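PDB 2FD4: effector protein HopAB2 from Pseudomonas syringae, which suppresses programmed cell death and immunity in susceptible plants, triggers Pto- and Prf-dependent resistance in tomato, and carries an E3 ubiquitin ligase domain at its C-terminus. Local coordinates for residues Phe32-Ala36 with Glu51-Ser55; Asn67-Thr71 with Ile113-Ala117. All coordinates share one frame; numbering follows the deposited sequence.

Contact 1: residues Phe32-Ala36 with Glu51-Ser55; sequences FKDAA and ELSLS
Leu54 N donates to Asp34 OD2 at 2.8 Å in a nearly straight bond (176° at the hydrogen), meeting the syn side of the carboxylate and lying somewhat out of its plane. Asp34 reaches across because its CG stands anti to the backbone N (chi1 -163°), which lays the carboxylate along the backbone of Ser53 and Leu54. Its other oxygen, OD1, faces the Ser53 hydroxyl, a hydrogen bond from OG whose very short distance is doubtful. A weak bond from Ala36 N also reaches OD1, at 3.1 Å. The hydroxyl has a second role within its own segment: Ser53 OG accepts from Ser55 N at 3.3 Å, closing an ST turn that bends the chain beyond Ser53. The carboxylate thus sits against the start of that turn.

Next to this polar group the backbones meet directly. Ala35 N donates to Leu52 O at 2.9 Å, and Ala35 CB rests 3.4 Å from Glu51 OE1. On the apolar side, Phe32 meets two leucines at different parts of its rim: Leu52 CB comes to the ring edge near its plane, 3.9 Å from Phe32 CE1, while Leu54 CG approaches obliquely, 4.1 Å from Phe32 CE2.

Both segments are loops without regular structure, joined by the bonds of Asp34 and by one backbone-to-backbone bond. Gln59 extends the network, bonding Ser53 N through its OE1 and Glu51 O through its NE2, and Lys33 forms a salt bridge with Asp42. Phe32 and Leu54 both pack on Val61 of strand 61-65, and the Phe32 ring meets Phe85 of strand 83-87, so the paired loops rest on the sheet at strands 61-65 and 83-87, the latter an outermost strand.

Contact 2: residues Asn67-Thr71 with Ile113-Ala117; sequences NPTDT and IAKYA
Pro68 and Tyr116 lie side by side and point the same way, the proline ring laid over one face of the phenol. Pro68 CB stands 3.8 Å from the centroid of the Tyr116 ring, 21° off its normal, in a CH-pi contact displaced toward the rim on the CE2 and CZ side. Further along, Pro68 CD passes 3.4 Å from Tyr116 OH, so the proline follows the ring out to its hydroxyl end. Tyr116 is brought there by a CG anti to its carbonyl carbon (chi1 -72°), which sets the ring beside Pro68.

Beside the CH-pi contact the backbones meet. Thr69 N donates to Lys115 O at 3.0 Å (160° at the hydrogen), and the same oxygen receives a CA-H contact from Pro68 CA at 3.3 Å. The reverse contact is made by Lys115 CA, 3.4 Å from Thr69 O. Next to these bonds Lys115 CB comes within 3.9 Å of Pro68 CB, but the extended lysine chain then leads away from the loop. At the other end Thr71 closes the contact through its methyl, with Thr71 CG2 3.6 Å from Ala114 CB.

In the short, weakly bonded helix 113-116, Ile113 O accepts from both Tyr116 N and Ala117 N. Ala114 O also receives Arg18 NH2, and Tyr116 packs on Leu64 and shares a backbone bond with Ala65. Strand 61-65 ends just before this loop, and its antiparallel neighbour 117-121 begins just after the helix; the contact therefore joins the end of strand 61-65 to the start of its sheet neighbour, 117-121, in a ligase domain related to the RING-finger and U-box folds.

Contacts 1 and 2 follow one another in sequence and lie on opposite sides of the chain's centre, their centres 23 Å apart and their nearest atoms about 12 Å apart, with no touch. Strand 61-65 relates them: contact 1 packs on its first residue, Val61, whereas contact 2 begins two residues beyond its last, Ala65. Each also lies near a residue inferred to bind the E2 enzyme. The side chain of Leu52 in contact 1 is about 8 Å from that of Phe48, and that of Tyr116 in contact 2 is about 8 Å from that of Pro102 and about 12 Å from that of Phe94.

Contact 1: residues Phe32-Ala36 with Glu51-Ser55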
loop_
_atom_site.group_PDB
_atom_site.type_symbol
_atom_site.label_atom_id
_atom_site.label_comp_id
_atom_site.label_asym_id
_atom_site.label_seq_id
_atom_site.Cartn_x
_atom_site.Cartn_y
_atom_site.Cartn_z
ATOM N N PHE A 32 -6.997 4.701 -9.991
ATOM C CA PHE A 32 -5.880 5.554 -9.631
ATOM C C PHE A 32 -5.800 6.730 -10.547
ATOM O O PHE A 32 -5.727 6.600 -11.775
ATOM C CB PHE A 32 -4.548 4.803 -9.636
ATOM C CG PHE A 32 -3.402 5.591 -9.027
ATOM C CD1 PHE A 32 -3.330 5.808 -7.662
ATOM C CD2 PHE A 32 -2.379 6.093 -9.823
ATOM C CE1 PHE A 32 -2.291 6.532 -7.125
ATOM C CE2 PHE A 32 -1.321 6.803 -9.262
ATOM C CZ PHE A 32 -1.285 7.014 -7.928
ATOM N N LYS A 33 -5.851 7.890 -9.931
ATOM C CA LYS A 33 -5.623 9.123 -10.625
ATOM C C LYS A 33 -4.560 9.825 -9.820
ATOM O O LYS A 33 -4.835 10.373 -8.761
ATOM C CB LYS A 33 -6.912 9.921 -10.748
ATOM C CG LYS A 33 -7.862 9.314 -11.787
ATOM C CD LYS A 33 -9.324 9.567 -11.475
ATOM C CE LYS A 33 -10.257 8.860 -12.455
ATOM N NZ LYS A 33 -11.690 9.069 -12.085
ATOM N N ASP A 34 -3.332 9.747 -10.316
ATOM C CA ASP A 34 -2.190 10.401 -9.682
ATOM C C ASP A 34 -2.447 11.894 -9.566
ATOM O O ASP A 34 -3.059 12.486 -10.468
ATOM C CB ASP A 34 -0.943 10.166 -10.532
ATOM C CG ASP A 34 0.332 10.438 -9.782
ATOM O OD1 ASP A 34 0.612 11.605 -9.448
ATOM O OD2 ASP A 34 1.062 9.463 -9.530
ATOM N N ALA A 35 -1.972 12.514 -8.489
ATOM C CA ALA A 35 -2.120 13.967 -8.331
ATOM C C ALA A 35 -1.543 14.724 -9.534
ATOM O O ALA A 35 -2.277 15.381 -10.288
ATOM C CB ALA A 35 -1.464 14.433 -7.043
ATOM N N ALA A 36 -0.235 14.619 -9.734
ATOM C CA ALA A 36 0.410 15.288 -10.864
ATOM C C ALA A 36 0.121 14.530 -12.171
ATOM O O ALA A 36 -0.918 14.966 -12.903
ATOM C CB ALA A 36 1.911 15.400 -10.624
ATOM N N GLU A 51 -3.969 13.520 -1.209
ATOM C CA GLU A 51 -3.829 13.038 -2.560
ATOM C C GLU A 51 -2.636 12.092 -2.642
ATOM O O GLU A 51 -1.641 12.255 -1.910
ATOM C CB GLU A 51 -3.601 14.189 -3.531
ATOM C CG GLU A 51 -4.783 15.158 -3.668
ATOM C CD GLU A 51 -4.497 16.278 -4.644
ATOM O OE1 GLU A 51 -3.307 16.422 -5.035
ATOM O OE2 GLU A 51 -5.452 17.057 -4.987
ATOM N N LEU A 52 -2.737 11.101 -3.515
ATOM C CA LEU A 52 -1.591 10.216 -3.826
ATOM C C LEU A 52 -0.854 10.568 -5.138
ATOM O O LEU A 52 -1.485 11.003 -6.107
ATOM C CB LEU A 52 -2.037 8.765 -3.907
ATOM C CG LEU A 52 -2.485 8.155 -2.601
ATOM C CD1 LEU A 52 -3.129 6.827 -2.867
ATOM C CD2 LEU A 52 -1.306 8.083 -1.660
ATOM N N SER A 53 0.481 10.396 -5.150
ATOM C CA SER A 53 1.297 10.576 -6.342
ATOM C C SER A 53 2.573 9.726 -6.327
ATOM O O SER A 53 3.276 9.622 -5.317
ATOM C CB SER A 53 1.675 12.041 -6.600
ATOM O OG SER A 53 2.241 12.213 -7.919
ATOM N N LEU A 54 2.857 9.119 -7.468
ATOM C CA LEU A 54 4.066 8.326 -7.652
ATOM C C LEU A 54 5.299 9.224 -7.609
ATOM O O LEU A 54 6.431 8.734 -7.612
ATOM C CB LEU A 54 3.965 7.569 -8.977
ATOM C CG LEU A 54 2.786 6.580 -9.046
ATOM C CD1 LEU A 54 2.849 5.721 -10.289
ATOM C CD2 LEU A 54 2.776 5.722 -7.871
ATOM N N SER A 55 5.074 10.548 -7.682
ATOM C CA SER A 55 6.145 11.531 -7.743
ATOM C C SER A 55 6.322 12.238 -6.425
ATOM O O SER A 55 7.206 13.071 -6.295
ATOM C CB SER A 55 5.874 12.600 -8.834
ATOM O OG SER A 55 5.999 12.056 -10.134
#

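Contact 2: residues Asn67-Thr71 with Ile113-Ala117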
loop_
_atom_site.group_PDB
_atom_site.type_symbol
_atom_site.label_atom_id
_atom_site.label_comp_id
_atom_site.label_asym_id
_atom_site.label_seq_id
_atom_site.Cartn_x
_atom_site.Cartn_y
_atom_site.Cartn_z
ATOM N N ASN A 67 -8.680 -9.305 -0.378
ATOM C CA ASN A 67 -8.355 -10.697 -0.122
ATOM C C ASN A 67 -6.950 -10.986 -0.536
ATOM O O ASN A 67 -6.482 -10.391 -1.530
ATOM C CB ASN A 67 -9.346 -11.578 -0.859
ATOM C CG ASN A 67 -10.757 -11.245 -0.421
ATOM O OD1 ASN A 67 -11.152 -11.588 0.688
ATOM N ND2 ASN A 67 -11.474 -10.465 -1.235
ATOM N N PRO A 68 -6.274 -11.865 0.223
ATOM C CA PRO A 68 -4.899 -12.217 -0.081
ATOM C C PRO A 68 -4.741 -13.246 -1.211
ATOM O O PRO A 68 -5.597 -14.130 -1.401
ATOM C CB PRO A 68 -4.412 -12.810 1.237
ATOM C CG PRO A 68 -5.564 -13.444 1.811
ATOM C CD PRO A 68 -6.752 -12.585 1.425
ATOM N N THR A 69 -3.650 -13.154 -1.958
ATOM C CA THR A 69 -3.265 -14.251 -2.824
ATOM C C THR A 69 -1.782 -14.423 -2.765
ATOM O O THR A 69 -1.038 -13.462 -2.491
ATOM C CB THR A 69 -3.670 -14.057 -4.298
ATOM O OG1 THR A 69 -3.119 -15.130 -5.091
ATOM C CG2 THR A 69 -3.194 -12.733 -4.844
ATOM N N ASP A 70 -1.371 -15.658 -3.036
ATOM C CA ASP A 70 0.019 -16.038 -2.886
ATOM C C ASP A 70 0.843 -14.989 -3.581
ATOM O O ASP A 70 0.421 -14.371 -4.669
ATOM C CB ASP A 70 0.311 -17.475 -3.394
ATOM C CG ASP A 70 0.639 -17.529 -4.911
ATOM O OD1 ASP A 70 -0.072 -16.741 -5.657
ATOM O OD2 ASP A 70 1.575 -18.377 -5.360
ATOM N N THR A 71 2.026 -14.772 -2.871
ATOM C CA THR A 71 3.063 -13.927 -3.376
ATOM C C THR A 71 3.540 -14.428 -4.749
ATOM O O THR A 71 4.291 -15.404 -4.903
ATOM C CB THR A 71 4.192 -13.803 -2.356
ATOM O OG1 THR A 71 4.164 -14.936 -1.456
ATOM C CG2 THR A 71 4.005 -12.551 -1.579
ATOM N N ILE A 113 1.673 -9.007 4.588
ATOM C CA ILE A 113 1.329 -7.786 3.816
ATOM C C ILE A 113 1.565 -7.997 2.301
ATOM O O ILE A 113 0.815 -7.492 1.452
ATOM C CB ILE A 113 2.134 -6.559 4.351
ATOM C CG1 ILE A 113 1.750 -5.291 3.596
ATOM C CG2 ILE A 113 3.602 -6.799 4.259
ATOM C CD1 ILE A 113 0.337 -4.892 3.758
ATOM N N ALA A 114 2.558 -8.802 1.952
ATOM C CA ALA A 114 2.930 -8.942 0.536
ATOM C C ALA A 114 1.860 -9.725 -0.249
ATOM O O ALA A 114 1.807 -9.623 -1.465
ATOM C CB ALA A 114 4.235 -9.601 0.398
ATOM N N LYS A 115 1.001 -10.433 0.476
ATOM C CA LYS A 115 -0.139 -11.166 -0.113
ATOM C C LYS A 115 -1.300 -10.214 -0.415
ATOM O O LYS A 115 -2.239 -10.571 -1.203
ATOM C CB LYS A 115 -0.610 -12.256 0.848
ATOM C CG LYS A 115 0.433 -13.298 1.189
ATOM C CD LYS A 115 -0.118 -14.369 2.124
ATOM C CE LYS A 115 1.044 -15.095 2.875
ATOM N NZ LYS A 115 0.543 -16.130 3.855
ATOM N N TYR A 116 -1.249 -9.017 0.174
ATOM C CA TYR A 116 -2.300 -8.072 -0.027
ATOM C C TYR A 116 -1.883 -6.844 -0.774
ATOM O O TYR A 116 -2.756 -6.234 -1.353
ATOM C CB TYR A 116 -2.874 -7.593 1.325
ATOM C CG TYR A 116 -3.706 -8.577 2.104
ATOM C CD1 TYR A 116 -5.088 -8.503 2.071
ATOM C CD2 TYR A 116 -3.132 -9.469 2.990
ATOM C CE1 TYR A 116 -5.852 -9.319 2.788
ATOM C CE2 TYR A 116 -3.916 -10.305 3.764
ATOM C CZ TYR A 116 -5.292 -10.209 3.638
ATOM O OH TYR A 116 -6.138 -10.992 4.358
ATOM N N ALA A 117 -0.612 -6.421 -0.675
ATOM C CA ALA A 117 -0.183 -5.091 -1.169
ATOM C C ALA A 117 0.546 -5.192 -2.516
ATOM O O ALA A 117 1.336 -6.120 -2.737
ATOM C CB ALA A 117 0.683 -4.380 -0.158
#